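Local structure of HAD superfamily hydrolase (Brucella suis biovar 1, 6NQ4) at residues 49-54 against 188-193; 74-79 against 180-185; 199-204 against 274-279. The protein is probably a phosphatase of the haloacid dehalogenase superfamily, removing phosphate groups from a substrate that has not been established. All blocks are in the same frame, centred on the assembly; numbering follows the deposited sequence. Where two conformers were deposited one is given.

Interaction 1: 49-54 against 188-193; sequences NGETSF and RGPRLI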
loop_
_atom_site.group_PDB
_atom_site.type_symbol
_atom_site.label_atom_id
_atom_site.label_comp_id
_atom_site.label_asym_id
_atom_site.label_seq_id
_atom_site.Cartn_x
_atom_site.Cartn_y
_atom_site.Cartn_z
ATOM N N ASN A 49 -8.215 1.834 -10.408
ATOM C CA ASN A 49 -8.564 2.946 -9.521
ATOM C C ASN A 49 -9.693 2.603 -8.562
ATOM O O ASN A 49 -10.380 3.497 -8.048
ATOM C CB ASN A 49 -8.899 4.207 -10.317
ATOM C CG ASN A 49 -10.147 4.037 -11.168
ATOM O OD1 ASN A 49 -10.894 3.065 -11.029
ATOM N ND2 ASN A 49 -10.385 4.991 -12.051
ATOM N N GLY A 50 -9.898 1.322 -8.291
ATOM C CA GLY A 50 -10.971 0.900 -7.418
ATOM C C GLY A 50 -12.307 0.739 -8.099
ATOM O O GLY A 50 -13.204 0.095 -7.532
ATOM N N GLU A 51 -12.485 1.320 -9.296
ATOM C CA GLU A 51 -13.729 1.179 -10.050
ATOM C C GLU A 51 -13.546 0.635 -11.465
ATOM O O GLU A 51 -14.440 -0.070 -11.953
ATOM C CB GLU A 51 -14.501 2.509 -10.043
ATOM C CG GLU A 51 -14.942 2.870 -8.618
ATOM C CD GLU A 51 -15.898 4.041 -8.512
ATOM O OE1 GLU A 51 -16.063 4.809 -9.488
ATOM O OE2 GLU A 51 -16.480 4.188 -7.414
ATOM N N THR A 52 -12.422 0.930 -12.125
ATOM C CA THR A 52 -12.083 0.305 -13.397
ATOM C C THR A 52 -10.596 -0.020 -13.410
ATOM O O THR A 52 -9.804 0.593 -12.690
ATOM C CB THR A 52 -12.406 1.186 -14.617
ATOM O OG1 THR A 52 -11.703 2.426 -14.516
ATOM C CG2 THR A 52 -13.898 1.455 -14.721
ATOM N N SER A 53 -10.220 -1.007 -14.228
ATOM C CA SER A 53 -8.812 -1.330 -14.417
ATOM C C SER A 53 -8.305 -0.726 -15.722
ATOM O O SER A 53 -9.083 -0.307 -16.589
ATOM C CB SER A 53 -8.555 -2.837 -14.391
ATOM O OG SER A 53 -9.271 -3.499 -15.409
ATOM N N PHE A 54 -6.981 -0.660 -15.842
ATOM C CA PHE A 54 -6.339 0.040 -16.953
ATOM C C PHE A 54 -5.752 -0.985 -17.922
ATOM O O PHE A 54 -4.726 -1.620 -17.628
ATOM C CB PHE A 54 -5.277 1.010 -16.433
ATOM C CG PHE A 54 -5.784 1.973 -15.388
ATOM C CD1 PHE A 54 -7.067 2.486 -15.447
ATOM C CD2 PHE A 54 -4.964 2.364 -14.343
ATOM C CE1 PHE A 54 -7.526 3.380 -14.478
ATOM C CE2 PHE A 54 -5.421 3.249 -13.372
ATOM C CZ PHE A 54 -6.705 3.752 -13.444
ATOM N N ARG A 188 -10.739 6.498 -5.763
ATOM C CA ARG A 188 -11.821 5.530 -5.926
ATOM C C ARG A 188 -12.645 6.055 -7.092
ATOM O O ARG A 188 -13.477 6.956 -6.922
ATOM C CB ARG A 188 -12.655 5.384 -4.659
ATOM C CG ARG A 188 -13.572 4.150 -4.708
ATOM C CD ARG A 188 -14.256 3.936 -3.357
ATOM N NE ARG A 188 -13.301 3.493 -2.349
ATOM C CZ ARG A 188 -13.485 3.621 -1.039
ATOM N NH1 ARG A 188 -14.595 4.175 -0.579
ATOM N NH2 ARG A 188 -12.560 3.196 -0.193
ATOM N N GLY A 189 -12.356 5.544 -8.285
ATOM C CA GLY A 189 -12.863 6.155 -9.485
ATOM C C GLY A 189 -12.464 7.616 -9.485
ATOM O O GLY A 189 -11.295 7.955 -9.276
ATOM N N PRO A 190 -13.446 8.511 -9.649
ATOM C CA PRO A 190 -13.151 9.947 -9.698
ATOM C C PRO A 190 -12.940 10.588 -8.339
ATOM O O PRO A 190 -12.553 11.762 -8.295
ATOM C CB PRO A 190 -14.418 10.526 -10.349
ATOM C CG PRO A 190 -15.506 9.627 -9.818
ATOM C CD PRO A 190 -14.879 8.239 -9.852
ATOM N N ARG A 191 -13.214 9.882 -7.246
ATOM C CA ARG A 191 -13.172 10.460 -5.911
ATOM C C ARG A 191 -11.793 10.271 -5.272
ATOM O O ARG A 191 -11.023 9.375 -5.643
ATOM C CB ARG A 191 -14.249 9.809 -5.026
ATOM C CG ARG A 191 -15.678 10.145 -5.470
ATOM C CD ARG A 191 -16.792 9.595 -4.554
ATOM N NE ARG A 191 -16.681 8.154 -4.294
ATOM C CZ ARG A 191 -16.905 7.195 -5.189
ATOM N NH1 ARG A 191 -17.261 7.497 -6.434
ATOM N NH2 ARG A 191 -16.764 5.925 -4.836
ATOM N N LEU A 192 -11.490 11.126 -4.292
ATOM C CA LEU A 192 -10.372 10.928 -3.369
ATOM C C LEU A 192 -10.939 10.576 -2.002
ATOM O O LEU A 192 -11.876 11.237 -1.524
ATOM C CB LEU A 192 -9.481 12.174 -3.279
ATOM C CG LEU A 192 -8.646 12.432 -4.536
ATOM C CD1 LEU A 192 -8.104 13.855 -4.576
ATOM C CD2 LEU A 192 -7.514 11.436 -4.569
ATOM N N ILE A 193 -10.392 9.523 -1.396
ATOM C CA ILE A 193 -10.908 8.926 -0.172
ATOM C C ILE A 193 -9.807 8.946 0.880
ATOM O O ILE A 193 -8.668 8.549 0.604
ATOM C CB ILE A 193 -11.326 7.472 -0.459
ATOM C CG1 ILE A 193 -12.349 7.405 -1.602
ATOM C CG2 ILE A 193 -11.849 6.804 0.791
ATOM C CD1 ILE A 193 -13.669 8.062 -1.285
HETATM O O HOH W 1 -18.107 6.357 -9.008
#
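N49 and E51, in the loop that leads into helix 55-66, meet the type II' turn of a β hairpin, R188 to R191. The backbone makes the first link: G189 N donates to N49 O over 2.9 Å with an N-H...O angle of 161°, and R188 CA adds a C-H...O contact to the same oxygen. The loop is kept in shape for this by N49 itself, whose OD1 takes two backbone N-H groups, one from each face of the amide plane, E51 N closing an Asx turn and T52 N extending it to an Asx motif.

N49 CG and ND2 also rest against G189 CA; the farther-reaching part is the E51 side chain. Its CB lies against G189 CA. Because CG sits beside the backbone N (chi1 -65°) and the chain runs extended from there, the next atoms pass along the glycine, CG at 3.7 Å from G189 N and CD near G189 CA. With no side chain on G189 in the way, OE1 settles 3.5 Å from its CA and 3.6 Å from P190 CD. OE1 also accepts a 2.6 Å bond from water 1, which in turn accepts from R191 NH1 in the plane of that guanidinium.

The other oxygen, E51 OE2, forms a salt bridge with R191 NH2 at 3.1 Å. It is approached on its syn side but well out of the carboxylate plane, and the two flat groups are turned 49° apart, so this is a single-point bridge with water closing the second path. R191 NH2 also pairs with E156, which shares R188 with D155. E51 therefore joins a surface cluster of alternating charges, which would probably favour its ionised form while tying a core-domain loop to a cap hairpin.

Interaction 2: 74-79 against 180-185; sequences VTNSPR and ANPDIM. With PO4 (phosphate ion), chain G; EDO (1,2-ethanediol), chain C.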
loop_
_atom_site.group_PDB
_atom_site.type_symbol
_atom_site.label_atom_id
_atom_site.label_comp_id
_atom_site.label_asym_id
_atom_site.label_seq_id
_atom_site.Cartn_x
_atom_site.Cartn_y
_atom_site.Cartn_z
ATOM N N VAL A 74 2.626 -4.786 -5.225
ATOM C CA VAL A 74 2.917 -4.379 -3.857
ATOM C C VAL A 74 2.054 -3.154 -3.579
ATOM O O VAL A 74 2.238 -2.101 -4.207
ATOM C CB VAL A 74 4.411 -4.064 -3.673
ATOM C CG1 VAL A 74 4.708 -3.648 -2.230
ATOM C CG2 VAL A 74 5.284 -5.274 -4.088
ATOM N N THR A 75 1.099 -3.289 -2.665
ATOM C CA THR A 75 0.082 -2.274 -2.457
ATOM C C THR A 75 -0.081 -1.971 -0.979
ATOM O O THR A 75 0.042 -2.853 -0.133
ATOM C CB THR A 75 -1.284 -2.748 -3.036
ATOM O OG1 THR A 75 -2.313 -1.813 -2.694
ATOM C CG2 THR A 75 -1.685 -4.117 -2.503
ATOM N N ASN A 76 -0.374 -0.717 -0.673
ATOM C CA ASN A 76 -0.658 -0.326 0.708
ATOM C C ASN A 76 -2.078 -0.666 1.184
ATOM O O ASN A 76 -2.453 -0.268 2.294
ATOM C CB ASN A 76 -0.338 1.156 0.940
ATOM C CG ASN A 76 1.111 1.363 1.344
ATOM O OD1 ASN A 76 1.825 0.389 1.627
ATOM N ND2 ASN A 76 1.552 2.608 1.414
ATOM N N SER A 77 -2.871 -1.393 0.403
ATOM C CA SER A 77 -4.169 -1.835 0.891
ATOM C C SER A 77 -4.027 -2.467 2.274
ATOM O O SER A 77 -3.117 -3.287 2.484
ATOM C CB SER A 77 -4.757 -2.877 -0.052
ATOM O OG SER A 77 -5.973 -3.368 0.490
ATOM N N PRO A 78 -4.906 -2.133 3.222
ATOM C CA PRO A 78 -4.885 -2.793 4.532
ATOM C C PRO A 78 -5.496 -4.176 4.504
ATOM O O PRO A 78 -5.479 -4.856 5.541
ATOM C CB PRO A 78 -5.749 -1.855 5.385
ATOM C CG PRO A 78 -6.769 -1.343 4.405
ATOM C CD PRO A 78 -5.995 -1.139 3.122
ATOM N N ARG A 79 -6.097 -4.592 3.373
ATOM C CA ARG A 79 -6.671 -5.929 3.332
ATOM C C ARG A 79 -5.589 -6.956 3.037
ATOM O O ARG A 79 -4.638 -6.673 2.308
ATOM C CB ARG A 79 -7.754 -6.008 2.267
ATOM C CG ARG A 79 -9.089 -5.419 2.766
ATOM C CD ARG A 79 -10.100 -5.335 1.632
ATOM N NE ARG A 79 -9.734 -4.248 0.730
ATOM C CZ ARG A 79 -9.756 -4.306 -0.599
ATOM N NH1 ARG A 79 -10.114 -5.417 -1.239
ATOM N NH2 ARG A 79 -9.380 -3.231 -1.296
ATOM N N ALA A 180 -2.466 0.170 9.344
ATOM C CA ALA A 180 -2.399 -0.882 8.328
ATOM C C ALA A 180 -2.298 -0.356 6.897
ATOM O O ALA A 180 -2.140 -1.158 5.968
ATOM C CB ALA A 180 -3.604 -1.831 8.434
ATOM N N ASN A 181 -2.393 0.962 6.688
ATOM C CA ASN A 181 -2.294 1.542 5.348
ATOM C C ASN A 181 -1.670 2.924 5.483
ATOM O O ASN A 181 -2.359 3.890 5.843
ATOM C CB ASN A 181 -3.665 1.631 4.684
ATOM C CG ASN A 181 -3.620 2.348 3.357
ATOM O OD1 ASN A 181 -2.537 2.698 2.856
ATOM N ND2 ASN A 181 -4.801 2.574 2.765
ATOM N N PRO A 182 -0.382 3.070 5.150
ATOM C CA PRO A 182 0.294 4.374 5.260
ATOM C C PRO A 182 -0.240 5.472 4.349
ATOM O O PRO A 182 0.097 6.637 4.600
ATOM C CB PRO A 182 1.750 4.043 4.871
ATOM C CG PRO A 182 1.900 2.604 5.096
ATOM C CD PRO A 182 0.563 1.985 4.831
ATOM N N ASP A 183 -0.988 5.151 3.289
ATOM C CA ASP A 183 -1.446 6.190 2.360
ATOM C C ASP A 183 -2.305 7.215 3.105
ATOM O O ASP A 183 -3.049 6.871 4.026
ATOM C CB ASP A 183 -2.332 5.588 1.258
ATOM C CG ASP A 183 -1.577 4.675 0.270
ATOM O OD1 ASP A 183 -0.335 4.571 0.330
ATOM O OD2 ASP A 183 -2.270 4.062 -0.589
ATOM N N ILE A 184 -2.212 8.488 2.691
ATOM C CA ILE A 184 -3.088 9.515 3.251
ATOM C C ILE A 184 -4.443 9.509 2.555
ATOM O O ILE A 184 -5.496 9.563 3.204
ATOM C CB ILE A 184 -2.416 10.894 3.147
ATOM C CG1 ILE A 184 -1.046 10.876 3.823
ATOM C CG2 ILE A 184 -3.356 12.000 3.693
ATOM C CD1 ILE A 184 -1.088 10.411 5.243
ATOM N N MET A 185 -4.433 9.466 1.229
ATOM C CA MET A 185 -5.649 9.350 0.426
ATOM C C MET A 185 -5.420 8.285 -0.627
ATOM O O MET A 185 -4.285 7.873 -0.887
ATOM C CB MET A 185 -6.033 10.662 -0.290
ATOM C CG MET A 185 -6.173 11.848 0.651
ATOM S SD MET A 185 -7.113 13.214 -0.071
ATOM C CE MET A 185 -8.782 12.659 0.344
HETATM P P PO4 G . -1.328 1.548 -3.478
HETATM O O1 PO4 G . -1.021 2.664 -4.477
HETATM O O2 PO4 G . -1.907 0.341 -4.193
HETATM O O3 PO4 G . -2.429 2.240 -2.653
HETATM O O4 PO4 G . -0.133 1.267 -2.600
HETATM C C1 EDO C . -6.027 1.070 -1.076
HETATM O O1 EDO C . -6.979 1.054 0.002
HETATM C C2 EDO C . -4.708 1.653 -0.579
HETATM O O2 EDO C . -4.854 3.034 -0.169
#
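D183 OD1 accepts the amide N-H of N76 ND2 at 2.9 Å and 166°, the hydrogen bond by which the end of core strand 70-75 meets a cap loop in this haloacid dehalogenase fold. The acceptor lies in the plane of the N76 amide, yet the amide nitrogen comes down on OD1 from above the carboxylate, the two planes being 54° apart. N76 OD1 is taken by K215 N, so both ends of the amide are held and its rotation is fixed. P182 crosses it at about a right angle, CD resting 3.6 Å from N76 CG.

T75 ends the strand and probably stands at the family's second signature motif; N76 follows it. Here they bind a phosphate ion, probably from the crystallisation liquor: T75 OG1 donates to phosphate O2 at 2.7 Å and N76 N to O4 at 2.8 Å. K215 NZ and W44 N also bond to it; W44 belongs to the sodium site as well, consistent with a phosphate site close to the metal. D183 OD2 lies 2.8 Å from phosphate O3 and accepts from the ethanediol hydroxyl O2, to which N181 ND2 also donates.

N181 OD1 comes within 3.0 Å of N76 O, but both are acceptors; its own partner is D183 N, in an Asx turn. Farther along, P78 CB packs on A180 CB at 3.7 Å, while P78 CA points a C-H at A180 O.

Interaction 3: 199-204 against 274-279; sequences LAREYG and YAVNGD
The guanidinium of R201 turns obliquely to A275 and V276, with V276 CG2 and A275 CA lying neither squarely over its face nor at its rim. In its plane, at the edge, sits water 2, which accepts from R201 NH1 at 2.7 Å and from V276 N at 2.9 Å and so carries the polar link between helix and loop. The other flat group, the Y274 ring, has G278 O in plane at its edge, and its end leads away from the helix.

With CG opposite the backbone N (chi1 -178°), R201 reaches straight out from helix 196-205. The extended first two torsions lay R201 CD alongside V276 CG2 at 3.7 Å, the two side chains sliding past each other in opposite directions; the bend at chi3 then turns the guanidinium.

V276 is the aliphatic side chain that the loop between strands 261-265 and 298-300 of the core presents to a helix of the cap. It occupies the second place of a type I turn, A275 to G278, closed by G278 N donating to A275 O over 2.8 Å; N277 OD1 adds an Asx turn by accepting from D279 N.

Its second branch meets E202, the next residue of the helix. E202 folds back at chi2 (-58°), which brings OE2 to 3.3 Å from V276 CG1, a close fit of carboxylate oxygen on methyl, while the same side chain also touches L167 of helix 164-172.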
loop_
_atom_site.group_PDB
_atom_site.type_symbol
_atom_site.label_atom_id
_atom_site.label_comp_id
_atom_site.label_asym_id
_atom_site.label_seq_id
_atom_site.Cartn_x
_atom_site.Cartn_y
_atom_site.Cartn_z
ATOM N N LEU A 199 -5.228 9.223 9.552
ATOM C CA LEU A 199 -5.457 9.139 10.992
ATOM C C LEU A 199 -4.159 8.876 11.746
ATOM O O LEU A 199 -3.931 9.451 12.813
ATOM C CB LEU A 199 -6.496 8.061 11.298
ATOM C CG LEU A 199 -7.865 8.238 10.649
ATOM C CD1 LEU A 199 -8.857 7.177 11.153
ATOM C CD2 LEU A 199 -8.432 9.630 10.880
ATOM N N ALA A 200 -3.266 8.059 11.173
ATOM C CA ALA A 200 -1.955 7.850 11.781
ATOM C C ALA A 200 -1.166 9.149 11.845
ATOM O O ALA A 200 -0.502 9.421 12.849
ATOM C CB ALA A 200 -1.177 6.795 10.998
ATOM N N ARG A 201 -1.235 9.972 10.788
ATOM C CA ARG A 201 -0.498 11.231 10.792
ATOM C C ARG A 201 -1.013 12.141 11.894
ATOM O O ARG A 201 -0.225 12.771 12.612
ATOM C CB ARG A 201 -0.614 11.927 9.429
ATOM C CG ARG A 201 0.192 13.232 9.363
ATOM C CD ARG A 201 0.301 13.769 7.952
ATOM N NE ARG A 201 1.108 12.922 7.074
ATOM C CZ ARG A 201 1.293 13.168 5.777
ATOM N NH1 ARG A 201 0.724 14.230 5.224
ATOM N NH2 ARG A 201 2.035 12.359 5.033
ATOM N N GLU A 202 -2.338 12.201 12.057
ATOM C CA GLU A 202 -2.911 13.011 13.127
ATOM C C GLU A 202 -2.518 12.471 14.494
ATOM O O GLU A 202 -2.197 13.245 15.409
ATOM C CB GLU A 202 -4.433 13.040 12.994
ATOM C CG GLU A 202 -4.929 13.863 11.818
ATOM C CD GLU A 202 -4.452 15.300 11.903
ATOM O OE1 GLU A 202 -4.439 15.867 13.022
ATOM O OE2 GLU A 202 -4.059 15.850 10.856
ATOM N N TYR A 203 -2.505 11.148 14.650
ATOM C CA TYR A 203 -2.122 10.574 15.931
ATOM C C TYR A 203 -0.678 10.908 16.264
ATOM O O TYR A 203 -0.367 11.282 17.398
ATOM C CB TYR A 203 -2.335 9.064 15.900
ATOM C CG TYR A 203 -2.411 8.402 17.269
ATOM C CD1 TYR A 203 -3.506 8.616 18.106
ATOM C CD2 TYR A 203 -1.407 7.536 17.721
ATOM C CE1 TYR A 203 -3.607 7.999 19.347
ATOM C CE2 TYR A 203 -1.500 6.918 18.975
ATOM C CZ TYR A 203 -2.609 7.152 19.778
ATOM O OH TYR A 203 -2.726 6.536 21.001
ATOM N N GLY A 204 0.215 10.800 15.281
ATOM C CA GLY A 204 1.600 11.187 15.507
ATOM C C GLY A 204 1.751 12.653 15.864
ATOM O O GLY A 204 2.569 13.012 16.710
ATOM N N TYR A 274 -1.045 13.276 -1.232
ATOM C CA TYR A 274 -1.908 14.362 -0.779
ATOM C C TYR A 274 -1.739 14.577 0.723
ATOM O O TYR A 274 -1.418 13.654 1.475
ATOM C CB TYR A 274 -3.377 14.063 -1.116
ATOM C CG TYR A 274 -3.798 14.472 -2.520
ATOM C CD1 TYR A 274 -3.315 13.805 -3.644
ATOM C CD2 TYR A 274 -4.705 15.517 -2.720
ATOM C CE1 TYR A 274 -3.705 14.175 -4.928
ATOM C CE2 TYR A 274 -5.096 15.902 -4.004
ATOM C CZ TYR A 274 -4.596 15.222 -5.102
ATOM O OH TYR A 274 -4.974 15.586 -6.377
ATOM N N ALA A 275 -1.927 15.816 1.156
ATOM C CA ALA A 275 -1.819 16.167 2.564
ATOM C C ALA A 275 -3.175 16.014 3.260
ATOM O O ALA A 275 -4.217 15.862 2.622
ATOM C CB ALA A 275 -1.289 17.595 2.712
ATOM N N VAL A 276 -3.148 16.068 4.596
ATOM C CA VAL A 276 -4.362 15.941 5.402
ATOM C C VAL A 276 -5.328 17.108 5.218
ATOM O O VAL A 276 -6.500 17.004 5.601
ATOM C CB VAL A 276 -3.988 15.634 6.872
ATOM C CG1 VAL A 276 -5.220 15.596 7.781
ATOM C CG2 VAL A 276 -3.248 14.311 6.949
ATOM N N ASN A 277 -4.890 18.208 4.613
ATOM C CA ASN A 277 -5.815 19.267 4.227
ATOM C C ASN A 277 -6.360 19.092 2.814
ATOM O O ASN A 277 -7.075 19.970 2.325
ATOM C CB ASN A 277 -5.170 20.647 4.398
ATOM C CG ASN A 277 -4.069 20.910 3.393
ATOM O OD1 ASN A 277 -3.582 19.995 2.723
ATOM N ND2 ASN A 277 -3.665 22.174 3.283
ATOM N N GLY A 278 -6.035 17.988 2.147
ATOM C CA GLY A 278 -6.522 17.741 0.809
ATOM C C GLY A 278 -5.724 18.382 -0.307
ATOM O O GLY A 278 -6.159 18.320 -1.465
ATOM N N ASP A 279 -4.580 18.994 0.000
ATOM C CA ASP A 279 -3.721 19.619 -0.996
ATOM C C ASP A 279 -2.635 18.654 -1.458
ATOM O O ASP A 279 -2.113 17.860 -0.668
ATOM C CB ASP A 279 -3.036 20.849 -0.404
ATOM C CG ASP A 279 -3.884 22.109 -0.500
ATOM O OD1 ASP A 279 -4.993 22.069 -1.075
ATOM O OD2 ASP A 279 -3.424 23.151 0.005
HETATM O O HOH W 2 -0.698 16.304 6.189
#

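In the fold
All three contacts join the core domain, built on the six-stranded parallel sheet, to the cap that carries the second parallel sheet. Interaction 2 has its centre about 3 Å from the centre of the chain, about 15 Å from that of interaction 1 and 14 Å from that of interaction 3; the outer two are about 20 Å apart. The cap-side segments follow in order: loop 180-185, hairpin strand 191-194, helix 196-205. In sequence, interaction 2 falls between the segments of interaction 1, and interaction 3 opens afterwards. M185-L192 and I184-R201 link cap segments, while M185 and L192 on Y274 and I184 on V276 cross to the core. Together they probably help set the cap over the core, with phosphate bound at interaction 2.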